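Local coordinates for protein TRAP dicarboxylate transporter-DctP subunit (Desulfovibrio desulfuricans subsp. desulfuricans, PDB 4NHB) that binds sn-glycerol-3-phosphate in the periplasm and probably delivers it to a TRAP-type membrane transporter as the extracytoplasmic solute-binding component, at residues Leu106-Leu115 with Gly232-Leu240; Leu115-Glu123 with Lys263-Ala274. One frame throughout, in Å; residues are numbered along the deposited sequence.

Contact 1. Residues Leu106-Leu115 with Gly232-Leu240; sequences LETPMLFDNL and GHILVIHSL. With G3P (sn-glycerol-3-phosphate), chain P.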
loop_
_atom_site.group_PDB
_atom_site.type_symbol
_atom_site.label_atom_id
_atom_site.label_comp_id
_atom_site.label_asym_id
_atom_site.label_seq_id
_atom_site.Cartn_x
_atom_site.Cartn_y
_atom_site.Cartn_z
ATOM N N LEU A 106 -0.010 -7.272 -6.211
ATOM C CA LEU A 106 0.591 -7.056 -4.890
ATOM C C LEU A 106 -0.506 -7.020 -3.821
ATOM O O LEU A 106 -0.271 -7.395 -2.675
ATOM C CB LEU A 106 1.424 -5.766 -4.856
ATOM C CG LEU A 106 2.753 -5.788 -5.667
ATOM C CD1 LEU A 106 3.391 -4.395 -5.899
ATOM C CD2 LEU A 106 3.766 -6.667 -5.013
ATOM N N GLU A 107 -1.703 -6.565 -4.209
ATOM C CA GLU A 107 -2.848 -6.464 -3.300
ATOM C C GLU A 107 -4.055 -7.353 -3.708
ATOM O O GLU A 107 -5.192 -6.992 -3.498
ATOM C CB GLU A 107 -3.250 -4.977 -3.152
ATOM C CG GLU A 107 -2.162 -4.144 -2.526
ATOM C CD GLU A 107 -2.497 -2.672 -2.317
ATOM O OE1 GLU A 107 -3.433 -2.151 -2.970
ATOM O OE2 GLU A 107 -1.784 -2.029 -1.489
ATOM N N THR A 108 -3.765 -8.536 -4.259
ATOM C CA THR A 108 -4.785 -9.537 -4.642
ATOM C C THR A 108 -5.696 -9.805 -3.477
ATOM O O THR A 108 -5.237 -10.198 -2.386
ATOM C CB THR A 108 -4.105 -10.874 -5.059
ATOM O OG1 THR A 108 -3.258 -10.653 -6.178
ATOM C CG2 THR A 108 -5.121 -11.970 -5.396
ATOM N N PRO A 109 -7.005 -9.546 -3.654
ATOM C CA PRO A 109 -7.875 -9.758 -2.503
ATOM C C PRO A 109 -7.899 -11.222 -2.081
ATOM O O PRO A 109 -7.821 -12.090 -2.930
ATOM C CB PRO A 109 -9.242 -9.299 -3.011
ATOM C CG PRO A 109 -8.931 -8.294 -4.087
ATOM C CD PRO A 109 -7.682 -8.806 -4.734
ATOM N N MET A 110 -7.968 -11.476 -0.789
ATOM C CA MET A 110 -8.114 -12.845 -0.288
ATOM C C MET A 110 -6.938 -13.745 -0.615
ATOM O O MET A 110 -7.103 -14.958 -0.721
ATOM C CB MET A 110 -9.359 -13.492 -0.910
ATOM C CG MET A 110 -10.600 -12.678 -0.781
ATOM S SD MET A 110 -10.887 -12.263 0.935
ATOM C CE MET A 110 -10.475 -13.796 1.779
ATOM N N LEU A 111 -5.760 -13.188 -0.820
ATOM C CA LEU A 111 -4.662 -14.049 -1.270
ATOM C C LEU A 111 -3.795 -14.577 -0.119
ATOM O O LEU A 111 -3.346 -15.733 -0.154
ATOM C CB LEU A 111 -3.807 -13.334 -2.290
ATOM C CG LEU A 111 -2.661 -14.215 -2.813
ATOM C CD1 LEU A 111 -3.162 -15.476 -3.533
ATOM C CD2 LEU A 111 -1.749 -13.413 -3.707
ATOM N N PHE A 112 -3.552 -13.734 0.887
ATOM C CA PHE A 112 -2.670 -14.086 1.997
ATOM C C PHE A 112 -3.401 -14.364 3.293
ATOM O O PHE A 112 -4.299 -13.642 3.670
ATOM C CB PHE A 112 -1.640 -12.971 2.224
ATOM C CG PHE A 112 -0.823 -12.677 1.003
ATOM C CD1 PHE A 112 -0.003 -13.672 0.452
ATOM C CD2 PHE A 112 -0.909 -11.448 0.370
ATOM C CE1 PHE A 112 0.744 -13.440 -0.691
ATOM C CE2 PHE A 112 -0.156 -11.201 -0.779
ATOM C CZ PHE A 112 0.670 -12.208 -1.308
ATOM N N ASP A 113 -2.922 -15.360 4.022
ATOM C CA ASP A 113 -3.605 -15.875 5.191
ATOM C C ASP A 113 -3.330 -14.921 6.377
ATOM O O ASP A 113 -4.162 -14.763 7.272
ATOM C CB ASP A 113 -3.083 -17.268 5.531
ATOM C CG ASP A 113 -3.516 -18.341 4.543
ATOM O OD1 ASP A 113 -4.530 -18.165 3.862
ATOM O OD2 ASP A 113 -2.841 -19.384 4.476
ATOM N N ASN A 114 -2.149 -14.297 6.350
ATOM C CA ASN A 114 -1.676 -13.393 7.381
ATOM C C ASN A 114 -0.425 -12.650 6.879
ATOM O O ASN A 114 0.056 -12.895 5.775
ATOM C CB ASN A 114 -1.356 -14.191 8.619
ATOM C CG ASN A 114 -0.568 -15.423 8.304
ATOM O OD1 ASN A 114 0.529 -15.350 7.744
ATOM N ND2 ASN A 114 -1.123 -16.580 8.642
ATOM N N LEU A 115 0.111 -11.753 7.697
ATOM C CA LEU A 115 1.273 -11.004 7.316
ATOM C C LEU A 115 2.475 -11.891 6.989
ATOM O O LEU A 115 3.242 -11.548 6.099
ATOM C CB LEU A 115 1.681 -10.037 8.413
ATOM C CG LEU A 115 0.974 -8.705 8.490
ATOM C CD1 LEU A 115 1.525 -7.954 9.705
ATOM C CD2 LEU A 115 1.186 -7.892 7.214
ATOM N N GLY A 232 -10.308 -7.458 6.295
ATOM C CA GLY A 232 -8.962 -7.803 5.881
ATOM C C GLY A 232 -8.974 -8.443 4.520
ATOM O O GLY A 232 -8.186 -9.314 4.241
ATOM N N HIS A 233 -9.896 -7.981 3.679
ATOM C CA HIS A 233 -10.083 -8.476 2.332
ATOM C C HIS A 233 -8.905 -8.196 1.422
ATOM O O HIS A 233 -8.690 -8.904 0.435
ATOM C CB HIS A 233 -11.319 -7.845 1.747
ATOM C CG HIS A 233 -11.450 -6.392 2.071
ATOM N ND1 HIS A 233 -11.893 -5.943 3.294
ATOM C CD2 HIS A 233 -11.208 -5.284 1.327
ATOM C CE1 HIS A 233 -11.907 -4.620 3.299
ATOM N NE2 HIS A 233 -11.494 -4.196 2.122
ATOM N N ILE A 234 -8.174 -7.126 1.731
ATOM C CA ILE A 234 -6.929 -6.792 1.034
ATOM C C ILE A 234 -5.848 -6.373 2.058
ATOM O O ILE A 234 -6.157 -5.693 3.027
ATOM C CB ILE A 234 -7.129 -5.627 0.114
ATOM C CG1 ILE A 234 -7.952 -6.043 -1.105
ATOM C CG2 ILE A 234 -5.767 -5.059 -0.351
ATOM C CD1 ILE A 234 -8.455 -4.910 -1.895
ATOM N N LEU A 235 -4.607 -6.761 1.800
ATOM C CA LEU A 235 -3.450 -6.290 2.573
ATOM C C LEU A 235 -2.749 -5.231 1.736
ATOM O O LEU A 235 -2.295 -5.505 0.642
ATOM C CB LEU A 235 -2.507 -7.457 2.859
ATOM C CG LEU A 235 -1.101 -7.093 3.331
ATOM C CD1 LEU A 235 -1.138 -6.306 4.671
ATOM C CD2 LEU A 235 -0.252 -8.349 3.460
ATOM N N VAL A 236 -2.694 -4.002 2.236
ATOM C CA VAL A 236 -1.998 -2.978 1.520
ATOM C C VAL A 236 -0.486 -3.203 1.566
ATOM O O VAL A 236 0.108 -3.396 2.621
ATOM C CB VAL A 236 -2.374 -1.550 2.046
ATOM C CG1 VAL A 236 -1.637 -0.415 1.295
ATOM C CG2 VAL A 236 -3.876 -1.339 1.961
ATOM N N ILE A 237 0.108 -3.188 0.378
ATOM C CA ILE A 237 1.554 -3.354 0.204
ATOM C C ILE A 237 2.088 -2.149 -0.568
ATOM O O ILE A 237 1.611 -1.849 -1.667
ATOM C CB ILE A 237 1.854 -4.619 -0.607
ATOM C CG1 ILE A 237 1.414 -5.883 0.159
ATOM C CG2 ILE A 237 3.341 -4.684 -0.993
ATOM C CD1 ILE A 237 2.270 -6.217 1.401
ATOM N N HIS A 238 3.055 -1.427 0.001
ATOM C CA HIS A 238 3.751 -0.374 -0.750
ATOM C C HIS A 238 5.226 -0.688 -1.004
ATOM O O HIS A 238 5.756 -1.670 -0.499
ATOM C CB HIS A 238 3.611 0.944 -0.010
ATOM C CG HIS A 238 2.287 1.601 -0.204
ATOM N ND1 HIS A 238 2.111 2.951 -0.022
ATOM C CD2 HIS A 238 1.075 1.104 -0.573
ATOM C CE1 HIS A 238 0.848 3.269 -0.259
ATOM N NE2 HIS A 238 0.192 2.167 -0.580
ATOM N N SER A 239 5.884 0.157 -1.785
ATOM C CA SER A 239 7.305 0.005 -2.115
ATOM C C SER A 239 7.982 1.328 -2.177
ATOM O O SER A 239 7.346 2.350 -2.385
ATOM C CB SER A 239 7.518 -0.666 -3.471
ATOM O OG SER A 239 6.786 -1.852 -3.538
ATOM N N LEU A 240 9.294 1.306 -2.010
ATOM C CA LEU A 240 10.115 2.445 -2.381
ATOM C C LEU A 240 10.546 2.228 -3.830
ATOM O O LEU A 240 11.074 1.159 -4.193
ATOM C CB LEU A 240 11.351 2.588 -1.484
ATOM C CG LEU A 240 11.111 2.684 0.030
ATOM C CD1 LEU A 240 12.452 2.849 0.731
ATOM C CD2 LEU A 240 10.165 3.830 0.380
HETATM O O1 G3P P . -1.633 0.491 -2.558
HETATM C C1 G3P P . -2.807 1.172 -2.891
HETATM C C2 G3P P . -3.356 1.905 -1.661
HETATM O O2 G3P P . -2.386 2.803 -1.191
HETATM C C3 G3P P . -4.632 2.668 -2.049
HETATM O O1P G3P P . -5.431 2.821 -0.920
HETATM O O4P G3P P . -3.977 4.282 0.376
HETATM O O2P G3P P . -5.685 5.322 -1.198
HETATM O O3P G3P P . -6.443 4.258 0.926
HETATM P P G3P P . -5.378 4.263 -0.167
HETATM O O HOH W 1 -1.408 -7.947 -0.426
HETATM O O HOH W 2 -4.112 -8.789 -0.452
#
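Met110 N donates a backbone hydrogen bond of 2.9 Å to His233 O, at the type II turn Thr108-Leu111, where the loop 106-115 meets the residues leading into strand 235-243. Farther along, two waters join the backbones. Water 1 donates to both Leu106 O and Leu235 O. Water 2 donates to Thr108 O and accepts from Leu235 N. Glu107 carries the polar side of the contact. Its CG stands opposite the backbone carbonyl carbon (chi1 -63°) and the chain runs on extended, which brings the carboxylate alongside the strand. Glu107 OE2 accepts from Ile237 N at 2.9 Å through its anti lone pair. The same oxygen accepts from the O1 hydroxyl of sn-glycerol-3-phosphate at 2.7 Å. Glu107 OE1 is bonded to Thr94 and Tyr178, so both carboxylate oxygens are held. His238 approaches the ligand with its ring edge, and His238 NE2 is hydrogen-bonded to ligand O2 at 2.7 Å; its ND1 is bonded to Glu43. Apolar side chains add to the contact. Pro109 and Ile234 lie side by side, with CG of the proline 3.9 Å from CG1 of the isoleucine. The side chains of Leu115 and Leu235 cross at about a right angle, with Leu115 CD2 3.8 Å from Leu235 CD1. This is the glycerol end of the ligand pocket in a TRAP solute-binding protein of the DctP family, with Lys37, Arg151 and Arg171 also bonded to the ligand.

Contact 2. Residues Leu115-Glu123 with Lys263-Ala274; sequences LDHARRAME and KRSADDVWAMVA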
loop_
_atom_site.group_PDB
_atom_site.type_symbol
_atom_site.label_atom_id
_atom_site.label_comp_id
_atom_site.label_asym_id
_atom_site.label_seq_id
_atom_site.Cartn_x
_atom_site.Cartn_y
_atom_site.Cartn_z
ATOM N N LEU A 115 0.111 -11.753 7.697
ATOM C CA LEU A 115 1.273 -11.004 7.316
ATOM C C LEU A 115 2.475 -11.891 6.989
ATOM O O LEU A 115 3.242 -11.548 6.099
ATOM C CB LEU A 115 1.681 -10.037 8.413
ATOM C CG LEU A 115 0.974 -8.705 8.490
ATOM C CD1 LEU A 115 1.525 -7.954 9.705
ATOM C CD2 LEU A 115 1.186 -7.892 7.214
ATOM N N ASP A 116 2.662 -12.988 7.733
ATOM C CA ASP A 116 3.851 -13.801 7.569
ATOM C C ASP A 116 3.832 -14.487 6.203
ATOM O O ASP A 116 4.860 -14.575 5.544
ATOM C CB ASP A 116 3.978 -14.846 8.674
ATOM C CG ASP A 116 4.334 -14.234 10.029
ATOM O OD1 ASP A 116 5.061 -13.224 10.061
ATOM O OD2 ASP A 116 3.874 -14.782 11.054
ATOM N N HIS A 117 2.641 -14.923 5.785
ATOM C CA HIS A 117 2.438 -15.497 4.469
ATOM C C HIS A 117 2.825 -14.437 3.431
ATOM O O HIS A 117 3.614 -14.707 2.522
ATOM C CB HIS A 117 0.965 -15.962 4.292
ATOM C CG HIS A 117 0.668 -16.574 2.956
ATOM N ND1 HIS A 117 -0.586 -16.991 2.581
ATOM C CD2 HIS A 117 1.479 -16.838 1.901
ATOM C CE1 HIS A 117 -0.540 -17.484 1.356
ATOM N NE2 HIS A 117 0.703 -17.400 0.922
ATOM N N ALA A 118 2.257 -13.240 3.552
ATOM C CA ALA A 118 2.486 -12.204 2.565
ATOM C C ALA A 118 3.962 -11.863 2.514
ATOM O O ALA A 118 4.496 -11.595 1.457
ATOM C CB ALA A 118 1.659 -10.961 2.873
ATOM N N ARG A 119 4.638 -11.845 3.656
ATOM C CA ARG A 119 6.069 -11.501 3.641
ATOM C C ARG A 119 6.926 -12.556 2.936
ATOM O O ARG A 119 7.855 -12.196 2.226
ATOM C CB ARG A 119 6.604 -11.262 5.071
ATOM C CG ARG A 119 8.054 -10.768 5.086
ATOM C CD ARG A 119 8.649 -10.744 6.472
ATOM N NE ARG A 119 9.881 -9.961 6.471
ATOM C CZ ARG A 119 10.484 -9.481 7.563
ATOM N NH1 ARG A 119 11.589 -8.778 7.431
ATOM N NH2 ARG A 119 10.014 -9.713 8.768
ATOM N N ARG A 120 6.667 -13.846 3.181
ATOM C CA ARG A 120 7.319 -14.891 2.417
ATOM C C ARG A 120 7.142 -14.663 0.918
ATOM O O ARG A 120 8.100 -14.727 0.164
ATOM C CB ARG A 120 6.810 -16.277 2.801
ATOM C CG ARG A 120 7.174 -16.682 4.212
ATOM C CD ARG A 120 6.895 -18.159 4.492
ATOM N NE ARG A 120 5.480 -18.558 4.447
ATOM C CZ ARG A 120 4.614 -18.432 5.452
ATOM N NH1 ARG A 120 4.980 -17.888 6.605
ATOM N NH2 ARG A 120 3.374 -18.849 5.306
ATOM N N ALA A 121 5.924 -14.386 0.475
ATOM C CA ALA A 121 5.678 -14.189 -0.957
ATOM C C ALA A 121 6.370 -12.937 -1.469
ATOM O O ALA A 121 6.942 -12.912 -2.562
ATOM C CB ALA A 121 4.168 -14.100 -1.252
ATOM N N MET A 122 6.307 -11.873 -0.692
ATOM C CA MET A 122 6.803 -10.606 -1.177
ATOM C C MET A 122 8.340 -10.543 -1.179
ATOM O O MET A 122 8.928 -9.733 -1.891
ATOM C CB MET A 122 6.240 -9.464 -0.348
ATOM C CG MET A 122 4.755 -9.249 -0.548
ATOM S SD MET A 122 4.403 -8.689 -2.213
ATOM C CE MET A 122 2.913 -9.596 -2.571
ATOM N N GLU A 123 8.989 -11.399 -0.400
ATOM C CA GLU A 123 10.447 -11.459 -0.395
ATOM C C GLU A 123 10.923 -12.628 -1.246
ATOM O O GLU A 123 12.124 -12.972 -1.262
ATOM C CB GLU A 123 10.971 -11.615 1.048
ATOM C CG GLU A 123 10.763 -10.367 1.895
ATOM C CD GLU A 123 11.255 -10.512 3.339
ATOM O OE1 GLU A 123 11.647 -11.643 3.768
ATOM O OE2 GLU A 123 11.243 -9.482 4.037
ATOM N N LYS A 263 16.074 -2.676 1.967
ATOM C CA LYS A 263 15.746 -3.965 2.547
ATOM C C LYS A 263 15.570 -3.815 4.054
ATOM O O LYS A 263 14.597 -4.304 4.635
ATOM C CB LYS A 263 16.825 -5.003 2.237
ATOM C CG LYS A 263 16.612 -6.387 2.886
ATOM C CD LYS A 263 15.145 -6.902 2.771
ATOM C CE LYS A 263 15.043 -8.448 2.682
ATOM N NZ LYS A 263 14.444 -9.120 3.888
ATOM N N ARG A 264 16.511 -3.144 4.693
ATOM C CA ARG A 264 16.440 -2.960 6.146
ATOM C C ARG A 264 15.167 -2.198 6.573
ATOM O O ARG A 264 14.502 -2.566 7.541
ATOM C CB ARG A 264 17.689 -2.240 6.681
ATOM C CG ARG A 264 19.025 -2.869 6.304
ATOM C CD ARG A 264 19.760 -3.517 7.501
ATOM N NE ARG A 264 19.990 -2.641 8.662
ATOM C CZ ARG A 264 21.084 -1.895 8.875
ATOM N NH1 ARG A 264 22.072 -1.857 7.994
ATOM N NH2 ARG A 264 21.172 -1.146 9.974
ATOM N N SER A 265 14.863 -1.118 5.856
ATOM C CA SER A 265 13.687 -0.332 6.104
ATOM C C SER A 265 12.404 -1.176 5.942
ATOM O O SER A 265 11.537 -1.158 6.802
ATOM C CB SER A 265 13.649 0.865 5.161
ATOM O OG SER A 265 12.417 1.478 5.349
ATOM N N ALA A 266 12.297 -1.941 4.857
ATOM C CA ALA A 266 11.139 -2.808 4.664
ATOM C C ALA A 266 11.020 -3.800 5.805
ATOM O O ALA A 266 9.926 -4.046 6.357
ATOM C CB ALA A 266 11.282 -3.552 3.358
ATOM N N ASP A 267 12.143 -4.392 6.162
ATOM C CA ASP A 267 12.179 -5.375 7.263
ATOM C C ASP A 267 11.641 -4.774 8.591
ATOM O O ASP A 267 10.894 -5.434 9.335
ATOM C CB ASP A 267 13.604 -5.960 7.407
ATOM C CG ASP A 267 13.911 -7.033 6.338
ATOM O OD1 ASP A 267 13.049 -7.335 5.475
ATOM O OD2 ASP A 267 15.021 -7.588 6.325
ATOM N N ASP A 268 11.972 -3.523 8.856
ATOM C CA ASP A 268 11.514 -2.830 10.060
ATOM C C ASP A 268 9.997 -2.672 10.044
ATOM O O ASP A 268 9.321 -2.871 11.048
ATOM C CB ASP A 268 12.158 -1.453 10.137
ATOM C CG ASP A 268 13.653 -1.506 10.521
ATOM O OD1 ASP A 268 14.136 -2.563 10.947
ATOM O OD2 ASP A 268 14.329 -0.479 10.382
ATOM N N VAL A 269 9.460 -2.296 8.881
ATOM C CA VAL A 269 8.021 -2.033 8.754
ATOM C C VAL A 269 7.214 -3.340 8.896
ATOM O O VAL A 269 6.151 -3.375 9.587
ATOM C CB VAL A 269 7.690 -1.361 7.432
ATOM C CG1 VAL A 269 6.195 -1.243 7.272
ATOM C CG2 VAL A 269 8.381 0.025 7.309
ATOM N N TRP A 270 7.685 -4.411 8.237
ATOM C CA TRP A 270 7.017 -5.742 8.367
ATOM C C TRP A 270 6.885 -6.072 9.841
ATOM O O TRP A 270 5.896 -6.638 10.289
ATOM C CB TRP A 270 7.812 -6.887 7.731
ATOM C CG TRP A 270 7.653 -6.981 6.274
ATOM C CD1 TRP A 270 8.551 -6.590 5.330
ATOM C CD2 TRP A 270 6.529 -7.509 5.572
ATOM N NE1 TRP A 270 8.050 -6.820 4.064
ATOM C CE2 TRP A 270 6.806 -7.388 4.183
ATOM C CE3 TRP A 270 5.311 -8.057 5.972
ATOM C CZ2 TRP A 270 5.903 -7.786 3.203
ATOM C CZ3 TRP A 270 4.422 -8.463 4.999
ATOM C CH2 TRP A 270 4.723 -8.324 3.621
ATOM N N ALA A 271 7.937 -5.743 10.583
ATOM C CA ALA A 271 7.988 -6.069 12.002
ATOM C C ALA A 271 7.199 -5.137 12.906
ATOM O O ALA A 271 7.046 -5.466 14.067
ATOM C CB ALA A 271 9.433 -6.165 12.469
ATOM N N MET A 272 6.677 -4.000 12.415
ATOM C CA MET A 272 5.932 -3.114 13.301
ATOM C C MET A 272 4.422 -3.051 13.086
ATOM O O MET A 272 3.722 -2.554 13.927
ATOM C CB MET A 272 6.477 -1.692 13.244
ATOM C CG MET A 272 6.370 -1.036 11.923
ATOM S SD MET A 272 7.155 0.586 11.920
ATOM C CE MET A 272 8.892 0.220 11.990
ATOM N N VAL A 273 3.922 -3.561 11.978
ATOM C CA VAL A 273 2.523 -3.382 11.651
ATOM C C VAL A 273 1.629 -4.217 12.558
ATOM O O VAL A 273 0.663 -3.726 13.072
ATOM C CB VAL A 273 2.253 -3.720 10.174
ATOM C CG1 VAL A 273 0.750 -3.812 9.916
ATOM C CG2 VAL A 273 2.868 -2.680 9.302
ATOM N N ALA A 274 1.965 -5.484 12.779
ATOM C CA ALA A 274 1.158 -6.322 13.670
ATOM C C ALA A 274 0.925 -5.693 15.054
ATOM O O ALA A 274 -0.209 -5.639 15.520
ATOM C CB ALA A 274 1.796 -7.668 13.841
HETATM O O HOH W 3 11.581 -7.755 10.240
HETATM O O HOH W 4 14.132 -12.033 3.335
#
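Two nearly antiparallel helices pack here by a knob into a hole, with a salt-bridge network along one side. The short helix 115-122 and part of the long helix 252-286, a component of the DctP-type solute-binding fold, run at 166° with their axes 11.1 Å apart. Trp270 is the knob. Its indole enters a hole formed by Leu115, Ala118, Arg119 and Met122, and its NE1 is bonded to Ala145 O. Arg119 lies along one face of this indole. CG is anti to the backbone N (chi1 -174°) and the chain stays extended to NE, which lays it across both rings. Arg119 CB sits 3.5 Å from the centroid of the six-membered ring, a CH-pi contact. The guanidinium is turned only 9° from the ring plane, with Trp270 CB over one guanidinium face, offset toward its rim. Leu115 CD1 meets Ala274 CB at 4.2 Å. At the outer side, Arg119 NE points straight at Glu123 OE2, 2.8 Å away and almost in the guanidinium plane. Arg119 NH1 makes a weaker bond to Asp267 OD1. Glu123 OE2 and Asp267 OD1 are only 3.2 Å apart, and the Arg119 and Lys263 cations beside them probably offset this repulsion. Lys263 NZ binds Asp267 OD1 at 2.8 Å and reaches Glu123 OE2 weakly. Water 4 donates to Glu123 OE1 at 2.6 Å and accepts from Lys263 NZ.

The centres of contacts 1 and 2 lie about 11 Å apart, and Leu115 belongs to both. Helix 115-122 follows directly from the loop of contact 1. Its Leu115 and Ala118 touch both Leu235 of the strand and Trp270 of helix 252-286. Ala118 CB lies 3.3 Å from Leu235 CD2 and 3.5 Å from Phe112 CG. Phe112 CE1 also meets Ala121 CB, and Leu106 CD2 meets Met122 SD at 3.5 Å. Trp270 of contact 2 touches Ile237, whose backbone N holds Glu107. Contact 1 binds the ligand directly. Contact 2 stands behind it, the side chain of Met122 being about 11 Å from sn-glycerol-3-phosphate.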